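49 protein (Murid herpesvirus 4, PDB 6A4V) probably interacts with host poly(ADP-ribose) polymerase 1 and so helps the virus to replicate. Local coordinates at residues F39-L44 with S236-D241; I98-L103 with L217-Y222; S273-K278 with Q309-C314. All blocks are in the same frame, centred on the assembly; numbering follows the deposited sequence.

Contact 1. Residues F39-L44 with S236-D241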
loop_
_atom_site.group_PDB
_atom_site.type_symbol
_atom_site.label_atom_id
_atom_site.label_comp_id
_atom_site.label_asym_id
_atom_site.label_seq_id
_atom_site.Cartn_x
_atom_site.Cartn_y
_atom_site.Cartn_z
ATOM N N PHE B 39 -0.057 12.321 -1.602
ATOM C CA PHE B 39 -1.158 12.819 -2.358
ATOM C C PHE B 39 -2.182 11.723 -2.553
ATOM O O PHE B 39 -1.863 10.534 -2.623
ATOM C CB PHE B 39 -0.674 13.386 -3.677
ATOM C CG PHE B 39 0.035 14.712 -3.551
ATOM C CD1 PHE B 39 -0.681 15.880 -3.337
ATOM C CD2 PHE B 39 1.418 14.784 -3.655
ATOM C CE1 PHE B 39 -0.022 17.085 -3.163
ATOM C CE2 PHE B 39 2.069 16.004 -3.544
ATOM C CZ PHE B 39 1.341 17.159 -3.332
ATOM N N TYR B 40 -3.427 12.145 -2.487
ATOM C CA TYR B 40 -4.505 11.323 -2.930
ATOM C C TYR B 40 -4.265 11.178 -4.438
ATOM O O TYR B 40 -4.356 10.109 -4.971
ATOM C CB TYR B 40 -5.842 11.955 -2.512
ATOM C CG TYR B 40 -7.057 11.058 -2.583
ATOM C CD1 TYR B 40 -7.102 9.875 -1.875
ATOM C CD2 TYR B 40 -8.229 11.487 -3.199
ATOM C CE1 TYR B 40 -8.214 9.046 -1.938
ATOM C CE2 TYR B 40 -9.373 10.709 -3.216
ATOM C CZ TYR B 40 -9.352 9.470 -2.595
ATOM O OH TYR B 40 -10.421 8.651 -2.682
ATOM N N TYR B 41 -3.963 12.306 -5.087
ATOM C CA TYR B 41 -3.344 12.316 -6.367
ATOM C C TYR B 41 -2.542 13.596 -6.487
ATOM O O TYR B 41 -2.970 14.632 -5.994
ATOM C CB TYR B 41 -4.383 12.228 -7.503
ATOM C CG TYR B 41 -5.467 13.279 -7.510
ATOM C CD1 TYR B 41 -5.310 14.457 -8.242
ATOM C CD2 TYR B 41 -6.670 13.084 -6.835
ATOM C CE1 TYR B 41 -6.281 15.442 -8.248
ATOM C CE2 TYR B 41 -7.649 14.063 -6.812
ATOM C CZ TYR B 41 -7.448 15.233 -7.539
ATOM O OH TYR B 41 -8.381 16.197 -7.585
ATOM N N PRO B 42 -1.447 13.558 -7.272
ATOM C CA PRO B 42 -0.680 14.749 -7.631
ATOM C C PRO B 42 -1.252 15.466 -8.848
ATOM O O PRO B 42 -2.065 14.871 -9.630
ATOM C CB PRO B 42 0.665 14.066 -7.951
ATOM C CG PRO B 42 0.268 12.815 -8.665
ATOM C CD PRO B 42 -0.978 12.338 -7.967
ATOM N N SER B 43 -0.818 16.707 -9.063
ATOM C CA SER B 43 -1.170 17.465 -10.280
ATOM C C SER B 43 -0.283 17.014 -11.447
ATOM O O SER B 43 0.938 16.820 -11.240
ATOM C CB SER B 43 -0.931 18.948 -10.040
ATOM O OG SER B 43 0.376 19.114 -9.467
ATOM N N LEU B 44 -0.822 16.948 -12.667
ATOM C CA LEU B 44 0.054 16.803 -13.890
ATOM C C LEU B 44 1.162 17.862 -13.851
ATOM O O LEU B 44 2.312 17.600 -14.225
ATOM C CB LEU B 44 -0.737 16.932 -15.194
ATOM C CG LEU B 44 -1.614 15.734 -15.560
ATOM C CD1 LEU B 44 -2.668 16.114 -16.592
ATOM C CD2 LEU B 44 -0.788 14.564 -16.063
ATOM N N SER B 236 -17.122 14.080 -7.846
ATOM C CA SER B 236 -16.698 14.519 -9.173
ATOM C C SER B 236 -15.701 13.518 -9.798
ATOM O O SER B 236 -15.114 13.778 -10.865
ATOM C CB SER B 236 -16.118 15.935 -9.062
ATOM O OG SER B 236 -16.893 16.764 -8.157
ATOM N N GLN B 237 -15.432 12.401 -9.106
ATOM C CA GLN B 237 -14.548 11.345 -9.586
ATOM C C GLN B 237 -13.165 11.867 -10.031
ATOM O O GLN B 237 -12.529 11.279 -10.965
ATOM C CB GLN B 237 -15.301 10.613 -10.695
ATOM C CG GLN B 237 -16.396 9.732 -10.084
ATOM C CD GLN B 237 -16.961 8.697 -11.020
ATOM O OE1 GLN B 237 -16.639 7.514 -10.922
ATOM N NE2 GLN B 237 -17.818 9.142 -11.933
ATOM N N PHE B 238 -12.637 12.870 -9.334
ATOM C CA PHE B 238 -11.273 13.423 -9.713
ATOM C C PHE B 238 -10.189 12.343 -9.563
ATOM O O PHE B 238 -9.324 12.280 -10.367
ATOM C CB PHE B 238 -10.928 14.708 -8.948
ATOM C CG PHE B 238 -11.847 15.907 -9.180
ATOM C CD1 PHE B 238 -12.515 16.106 -10.383
ATOM C CD2 PHE B 238 -12.050 16.847 -8.179
ATOM C CE1 PHE B 238 -13.359 17.207 -10.571
ATOM C CE2 PHE B 238 -12.844 17.985 -8.382
ATOM C CZ PHE B 238 -13.515 18.148 -9.565
ATOM N N LEU B 239 -10.286 11.404 -8.609
ATOM C CA LEU B 239 -9.182 10.406 -8.511
ATOM C C LEU B 239 -9.177 9.509 -9.755
ATOM O O LEU B 239 -8.074 9.227 -10.339
ATOM C CB LEU B 239 -9.279 9.627 -7.200
ATOM C CG LEU B 239 -8.437 8.358 -7.081
ATOM C CD1 LEU B 239 -6.959 8.670 -7.079
ATOM C CD2 LEU B 239 -8.812 7.604 -5.830
ATOM N N LEU B 240 -10.344 9.011 -10.147
ATOM C CA LEU B 240 -10.440 8.190 -11.475
ATOM C C LEU B 240 -9.884 8.962 -12.671
ATOM O O LEU B 240 -9.034 8.432 -13.390
ATOM C CB LEU B 240 -11.875 7.753 -11.711
ATOM C CG LEU B 240 -12.257 7.057 -13.043
ATOM C CD1 LEU B 240 -11.562 5.736 -13.235
ATOM C CD2 LEU B 240 -13.775 6.832 -13.025
ATOM N N ASP B 241 -10.295 10.216 -12.832
ATOM C CA ASP B 241 -9.749 11.051 -13.886
ATOM C C ASP B 241 -8.224 11.011 -13.851
ATOM O O ASP B 241 -7.528 10.874 -14.857
ATOM C CB ASP B 241 -10.145 12.518 -13.765
ATOM C CG ASP B 241 -11.597 12.783 -14.143
ATOM O OD1 ASP B 241 -12.225 11.868 -14.733
ATOM O OD2 ASP B 241 -12.089 13.898 -13.834
#
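Tyr40 and Tyr41 reach from the N-terminal loop to Phe238 and Leu239, in the first turn of helix 238-262. The hydroxyl end of Tyr41 sets its OH 3.2 Å from Phe238 CB, with CZ of the same ring 3.8 Å from that CB. One face of the Tyr41 ring lies over Phe238 O, and its CD2 is 4.0 Å from Leu239 CA. The Phe238 ring leads away from the loop, and most of the touching falls to the CB of that residue. Tyr40 instead meets the leucine side chain, and the two cross at about a right angle. Leu239 CD2 makes an off-centre CH-pi contact 4.3 Å from the Tyr40 ring centroid, 29° off the ring normal, and is 3.7 Å from Tyr40 OH. The other methyl, CD1, rests 3.6 Å from Tyr40 O. Backbone bonds from both tyrosines to Met192 in the short strand 192-193 form a classic beta bulge, which sets the two residues next to each other. Their first torsions then send the rings to different targets: CG of Tyr40 is anti to the backbone N (chi1 -165°), toward the Leu239 methyls, whereas that of Tyr41 sits between N and the carbonyl carbon (chi1 56°), toward Phe238 CB. On the other side of the contact, Gln237 closes helix 213-235 in a Schellman motif and is also the N-cap residue of helix 238-262, its O accepting from Asp241 N at 3.1 Å. Farther out, the polar groups are held by neighbours: Tyr41 OH by Phe189 O, Tyr40 OH by Glu86, and Tyr40 O by Asn82. The Phe189 ring also meets that of Phe238, and Phe230 makes an edge-to-face stack with Tyr40. Helix 61-85 adds Leu79, Asn82 and Leu83 against Leu239.

Contact 2. Residues I98-L103 with L217-Y222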
loop_
_atom_site.group_PDB
_atom_site.type_symbol
_atom_site.label_atom_id
_atom_site.label_comp_id
_atom_site.label_asym_id
_atom_site.label_seq_id
_atom_site.Cartn_x
_atom_site.Cartn_y
_atom_site.Cartn_z
ATOM N N ILE B 98 -18.770 12.047 13.546
ATOM C CA ILE B 98 -19.635 11.541 14.549
ATOM C C ILE B 98 -18.887 11.261 15.852
ATOM O O ILE B 98 -19.552 11.238 16.910
ATOM C CB ILE B 98 -20.313 10.203 14.192
ATOM C CG1 ILE B 98 -21.389 10.400 13.141
ATOM C CG2 ILE B 98 -20.875 9.635 15.477
ATOM C CD1 ILE B 98 -21.964 9.129 12.542
ATOM N N ARG B 99 -17.639 10.792 15.754
ATOM C CA ARG B 99 -16.880 10.410 16.943
ATOM C C ARG B 99 -16.484 11.683 17.662
ATOM O O ARG B 99 -16.668 11.806 18.884
ATOM C CB ARG B 99 -15.631 9.567 16.643
ATOM C CG ARG B 99 -15.733 8.123 17.128
ATOM C CD ARG B 99 -14.505 7.236 16.913
ATOM N NE ARG B 99 -14.305 6.783 15.533
ATOM C CZ ARG B 99 -13.403 7.290 14.685
ATOM N NH1 ARG B 99 -12.506 8.161 15.113
ATOM N NH2 ARG B 99 -13.350 6.874 13.427
ATOM N N HIS B 100 -15.932 12.626 16.903
ATOM C CA HIS B 100 -15.586 13.940 17.444
ATOM C C HIS B 100 -16.774 14.654 18.097
ATOM O O HIS B 100 -16.587 15.388 19.054
ATOM C CB HIS B 100 -15.130 14.840 16.329
ATOM C CG HIS B 100 -14.329 15.940 16.870
ATOM N ND1 HIS B 100 -13.188 15.667 17.534
ATOM C CD2 HIS B 100 -14.471 17.286 16.836
ATOM C CE1 HIS B 100 -12.598 16.803 17.883
ATOM N NE2 HIS B 100 -13.386 17.828 17.502
ATOM N N LEU B 101 -17.989 14.446 17.564
ATOM C CA LEU B 101 -19.188 15.083 18.115
ATOM C C LEU B 101 -19.490 14.486 19.500
ATOM O O LEU B 101 -19.753 15.256 20.432
ATOM C CB LEU B 101 -20.397 14.945 17.171
ATOM C CG LEU B 101 -20.309 15.723 15.845
ATOM C CD1 LEU B 101 -21.367 15.234 14.865
ATOM C CD2 LEU B 101 -20.457 17.233 16.041
ATOM N N THR B 102 -19.469 13.145 19.628
ATOM C CA THR B 102 -19.745 12.485 20.903
ATOM C C THR B 102 -18.713 12.978 21.931
ATOM O O THR B 102 -19.065 13.413 23.007
ATOM C CB THR B 102 -19.765 10.954 20.807
ATOM O OG1 THR B 102 -18.479 10.685 20.268
ATOM C CG2 THR B 102 -20.880 10.350 19.969
ATOM N N LEU B 103 -17.444 13.008 21.550
ATOM C CA LEU B 103 -16.429 13.583 22.387
ATOM C C LEU B 103 -16.812 14.996 22.849
ATOM O O LEU B 103 -16.517 15.370 23.978
ATOM C CB LEU B 103 -15.113 13.626 21.611
ATOM C CG LEU B 103 -13.977 14.405 22.274
ATOM C CD1 LEU B 103 -12.657 14.078 21.592
ATOM C CD2 LEU B 103 -14.220 15.916 22.268
ATOM N N LEU B 217 -13.114 22.671 18.782
ATOM C CA LEU B 217 -13.942 23.268 17.723
ATOM C C LEU B 217 -13.094 23.567 16.494
ATOM O O LEU B 217 -13.534 23.287 15.396
ATOM C CB LEU B 217 -14.681 24.501 18.252
ATOM C CG LEU B 217 -15.840 24.152 19.193
ATOM C CD1 LEU B 217 -16.719 25.346 19.464
ATOM C CD2 LEU B 217 -16.690 23.026 18.648
ATOM N N ASN B 218 -11.870 24.066 16.694
ATOM C CA ASN B 218 -10.910 24.148 15.614
ATOM C C ASN B 218 -10.836 22.813 14.847
ATOM O O ASN B 218 -10.792 22.776 13.624
ATOM C CB ASN B 218 -9.552 24.613 16.148
ATOM C CG ASN B 218 -9.472 26.117 16.313
ATOM O OD1 ASN B 218 -10.405 26.837 15.966
ATOM N ND2 ASN B 218 -8.360 26.611 16.833
ATOM N N VAL B 219 -10.822 21.703 15.580
ATOM C CA VAL B 219 -10.681 20.384 15.018
ATOM C C VAL B 219 -11.974 20.010 14.283
ATOM O O VAL B 219 -11.941 19.362 13.242
ATOM C CB VAL B 219 -10.361 19.367 16.133
ATOM C CG1 VAL B 219 -10.747 17.940 15.778
ATOM C CG2 VAL B 219 -8.902 19.416 16.532
ATOM N N LEU B 220 -13.120 20.335 14.873
ATOM C CA LEU B 220 -14.390 20.056 14.198
ATOM C C LEU B 220 -14.414 20.756 12.850
ATOM O O LEU B 220 -14.911 20.235 11.852
ATOM C CB LEU B 220 -15.563 20.578 15.006
ATOM C CG LEU B 220 -16.904 20.347 14.319
ATOM C CD1 LEU B 220 -17.032 18.898 13.859
ATOM C CD2 LEU B 220 -18.049 20.707 15.250
ATOM N N VAL B 221 -13.895 21.979 12.865
ATOM C CA VAL B 221 -13.959 22.819 11.748
ATOM C C VAL B 221 -13.155 22.160 10.648
ATOM O O VAL B 221 -13.571 22.138 9.493
ATOM C CB VAL B 221 -13.379 24.213 12.042
ATOM C CG1 VAL B 221 -12.847 24.852 10.774
ATOM C CG2 VAL B 221 -14.381 25.115 12.708
ATOM N N TYR B 222 -11.947 21.762 11.032
ATOM C CA TYR B 222 -10.940 21.260 10.099
ATOM C C TYR B 222 -11.502 19.993 9.445
ATOM O O TYR B 222 -11.465 19.860 8.259
ATOM C CB TYR B 222 -9.647 20.997 10.874
ATOM C CG TYR B 222 -8.561 20.241 10.156
ATOM C CD1 TYR B 222 -7.565 20.915 9.462
ATOM C CD2 TYR B 222 -8.479 18.860 10.224
ATOM C CE1 TYR B 222 -6.529 20.233 8.849
ATOM C CE2 TYR B 222 -7.431 18.168 9.635
ATOM C CZ TYR B 222 -6.464 18.857 8.917
ATOM O OH TYR B 222 -5.422 18.213 8.299
#
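His100 projects from helix 89-104 straight at helix 213-235, lying against Val219 and Leu220. The two helices pack nearly antiparallel within this mostly helical fold: the axes of the short segments approach to 10.6 Å with 162° between their directions, an axis spacing that is spanned here by the imidazole. With CG anti to the backbone N (chi1 -159°), the ring extends across the interface and reaches the backbone of the opposite helix at Leu220. Its CD2 is 3.8 Å from Leu220 CA, and CB of Leu220 lies 3.9 Å from the same ring carbon. The adjacent NE2 is 3.7 Å from Val219 CB; the modelled approach of the valine CG1 to the ring is too close to be trusted. The polar tip is held by a hydrogen bond from NE2 to Gly216 O, one turn earlier on helix 213-235, which fixes the rotation of the ring and satisfies NE2 in a largely apolar setting. Leu101 leaves its backbone at an angle to the interface, but its end comes nearer the opposite helix. Leu124 and Lys121 of helix 111-126 cover Leu101, while Leu142 of helix 131-146 backs Leu220. Arg99, on another side of helix 89-104, makes a salt bridge to Glu300 of the second subunit, so this helix serves both the core and the dimer contact. Between the two leucines, the branches meet methyl to methyl, CD2 of Leu101 lying 4.3 Å from CD2 of Leu220.

Contact 3. Residues S273-K278 with Q309-C314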
loop_
_atom_site.group_PDB
_atom_site.type_symbol
_atom_site.label_atom_id
_atom_site.label_comp_id
_atom_site.label_asym_id
_atom_site.label_seq_id
_atom_site.Cartn_x
_atom_site.Cartn_y
_atom_site.Cartn_z
ATOM N N SER B 273 20.166 -10.228 -26.513
ATOM C CA SER B 273 20.206 -8.837 -26.024
ATOM C C SER B 273 19.165 -8.670 -24.910
ATOM O O SER B 273 17.956 -8.671 -25.169
ATOM C CB SER B 273 19.966 -7.856 -27.150
ATOM O OG SER B 273 20.010 -6.513 -26.685
ATOM N N VAL B 274 19.637 -8.526 -23.668
ATOM C CA VAL B 274 18.744 -8.502 -22.491
ATOM C C VAL B 274 17.886 -7.216 -22.482
ATOM O O VAL B 274 16.840 -7.189 -21.814
ATOM C CB VAL B 274 19.530 -8.701 -21.175
ATOM C CG1 VAL B 274 20.357 -7.485 -20.813
ATOM C CG2 VAL B 274 18.643 -9.093 -19.998
ATOM N N VAL B 275 18.315 -6.166 -23.200
ATOM C CA VAL B 275 17.488 -4.968 -23.412
ATOM C C VAL B 275 16.213 -5.375 -24.162
ATOM O O VAL B 275 15.101 -5.214 -23.651
ATOM C CB VAL B 275 18.227 -3.858 -24.184
ATOM C CG1 VAL B 275 17.310 -2.684 -24.500
ATOM C CG2 VAL B 275 19.451 -3.376 -23.435
ATOM N N TRP B 276 16.394 -5.918 -25.368
ATOM C CA TRP B 276 15.288 -6.306 -26.254
ATOM C C TRP B 276 14.296 -7.231 -25.534
ATOM O O TRP B 276 13.090 -7.192 -25.831
ATOM C CB TRP B 276 15.837 -6.933 -27.542
ATOM C CG TRP B 276 16.462 -5.908 -28.440
ATOM C CD1 TRP B 276 17.781 -5.756 -28.775
ATOM C CD2 TRP B 276 15.760 -4.830 -29.075
ATOM N NE1 TRP B 276 17.942 -4.674 -29.598
ATOM C CE2 TRP B 276 16.717 -4.087 -29.799
ATOM C CE3 TRP B 276 14.417 -4.437 -29.102
ATOM C CZ2 TRP B 276 16.360 -2.965 -30.547
ATOM C CZ3 TRP B 276 14.066 -3.331 -29.841
ATOM C CH2 TRP B 276 15.028 -2.610 -30.553
ATOM N N ALA B 277 14.818 -8.006 -24.572
ATOM C CA ALA B 277 14.088 -8.992 -23.769
ATOM C C ALA B 277 13.250 -8.357 -22.652
ATOM O O ALA B 277 12.085 -8.735 -22.425
ATOM C CB ALA B 277 15.084 -9.957 -23.171
ATOM N N LYS B 278 13.907 -7.503 -21.864
ATOM C CA LYS B 278 13.262 -6.716 -20.887
ATOM C C LYS B 278 12.243 -5.813 -21.586
ATOM O O LYS B 278 11.100 -5.693 -21.113
ATOM C CB LYS B 278 14.289 -5.957 -20.038
ATOM C CG LYS B 278 15.033 -6.837 -19.043
ATOM C CD LYS B 278 15.959 -6.110 -18.062
ATOM C CE LYS B 278 16.710 -7.065 -17.150
ATOM N NZ LYS B 278 15.813 -7.719 -16.166
ATOM N N GLN B 309 17.391 0.030 -16.473
ATOM C CA GLN B 309 18.374 0.965 -15.977
ATOM C C GLN B 309 19.694 0.238 -15.698
ATOM O O GLN B 309 20.766 0.732 -16.021
ATOM C CB GLN B 309 17.894 1.664 -14.695
ATOM C CG GLN B 309 17.163 2.977 -14.962
ATOM C CD GLN B 309 16.510 3.637 -13.767
ATOM O OE1 GLN B 309 15.983 4.746 -13.870
ATOM N NE2 GLN B 309 16.522 2.970 -12.620
ATOM N N ILE B 310 19.633 -0.906 -15.026
ATOM C CA ILE B 310 20.865 -1.464 -14.593
ATOM C C ILE B 310 21.643 -1.835 -15.855
ATOM O O ILE B 310 22.772 -1.435 -15.990
ATOM C CB ILE B 310 20.672 -2.624 -13.596
ATOM C CG1 ILE B 310 20.300 -2.113 -12.199
ATOM C CG2 ILE B 310 21.895 -3.540 -13.549
ATOM C CD1 ILE B 310 21.027 -0.853 -11.759
ATOM N N TYR B 311 20.996 -2.507 -16.808
ATOM C CA TYR B 311 21.695 -2.908 -18.013
ATOM C C TYR B 311 22.218 -1.695 -18.809
ATOM O O TYR B 311 23.424 -1.648 -19.083
ATOM C CB TYR B 311 20.836 -3.810 -18.896
ATOM C CG TYR B 311 21.663 -4.577 -19.897
ATOM C CD1 TYR B 311 21.701 -4.205 -21.232
ATOM C CD2 TYR B 311 22.468 -5.639 -19.497
ATOM C CE1 TYR B 311 22.472 -4.898 -22.156
ATOM C CE2 TYR B 311 23.251 -6.337 -20.405
ATOM C CZ TYR B 311 23.247 -5.968 -21.740
ATOM O OH TYR B 311 23.990 -6.664 -22.643
ATOM N N ILE B 312 21.350 -0.735 -19.188
ATOM C CA ILE B 312 21.743 0.372 -20.137
ATOM C C ILE B 312 22.977 1.125 -19.605
ATOM O O ILE B 312 23.826 1.523 -20.413
ATOM C CB ILE B 312 20.610 1.371 -20.481
ATOM C CG1 ILE B 312 20.148 2.169 -19.257
ATOM C CG2 ILE B 312 19.455 0.706 -21.232
ATOM C CD1 ILE B 312 20.707 3.586 -19.170
ATOM N N LYS B 313 23.084 1.306 -18.277
ATOM C CA LYS B 313 24.291 1.888 -17.648
ATOM C C LYS B 313 25.470 0.909 -17.797
ATOM O O LYS B 313 25.931 0.323 -16.811
ATOM C CB LYS B 313 24.037 2.293 -16.187
ATOM C CG LYS B 313 23.957 3.798 -15.940
ATOM C CD LYS B 313 25.194 4.570 -16.401
ATOM C CE LYS B 313 25.094 6.071 -16.215
ATOM N NZ LYS B 313 25.517 6.480 -14.854
ATOM N N CYS B 314 25.954 0.780 -19.049
ATOM C CA CYS B 314 27.099 -0.059 -19.484
ATOM C C CYS B 314 27.094 -0.176 -21.013
ATOM O O CYS B 314 27.018 0.835 -21.712
ATOM C CB CYS B 314 27.079 -1.451 -18.858
ATOM S SG CYS B 314 27.896 -1.514 -17.242
#
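Apolar contact across the pair rests on Tyr311, whose ring lies against Val274 and Val275 in the first turn of helix 274-289. The tyrosine CG is anti to the backbone N (chi1 -162°), which extends the ring across to that helix. Val274 CG1 lies over one face of the ring but is modelled implausibly close, so the detail of this approach is doubtful. The Val275 and Tyr311 side chains cross at about a right angle, with Val275 CG2 3.6 Å from Tyr311 CE1.

Backbone hydrogen bonds shape the two ends. Lys278 N donates to Val274 O at 3.0 Å in the opening turn of helix 274-289, where Ser273 takes the N-cap position without a capping bond from its side chain. Past helix 295-312, Lys313 is the centre of an inverse gamma turn, closed from Cys314 N to Ile312 O at 2.6 Å.

Polar contacts face the second subunit: Lys278 makes a salt bridge to Glu206 of that chain, and Trp276 O accepts a hydrogen bond from its Arg106. Phe211 of the second subunit also packs on Val274.

The start of one helix thus meets the end of the next, as at the open end of an antiparallel helical hairpin.

Contacts 1 and 2 are buried, whereas contact 3 lies at the surface, about 36 Å from the centre of the chain. Contact 1 is the most central and joins the N-terminal loop to the junction of helices 213-235 and 238-262; contact 2 uses the former helix, farther back along the chain. Contacts 2 and 3 sit on opposite sides of the chain's centre, about 55 Å apart between centres, yet both border the second subunit. All three are apolar across their segments, pairing aromatic rings with aliphatic groups. In contacts 1 and 2 neighbouring residues also hydrogen-bond polar atoms of Tyr40, Tyr41 and His100, while polar contacts with the second subunit flank contact 3.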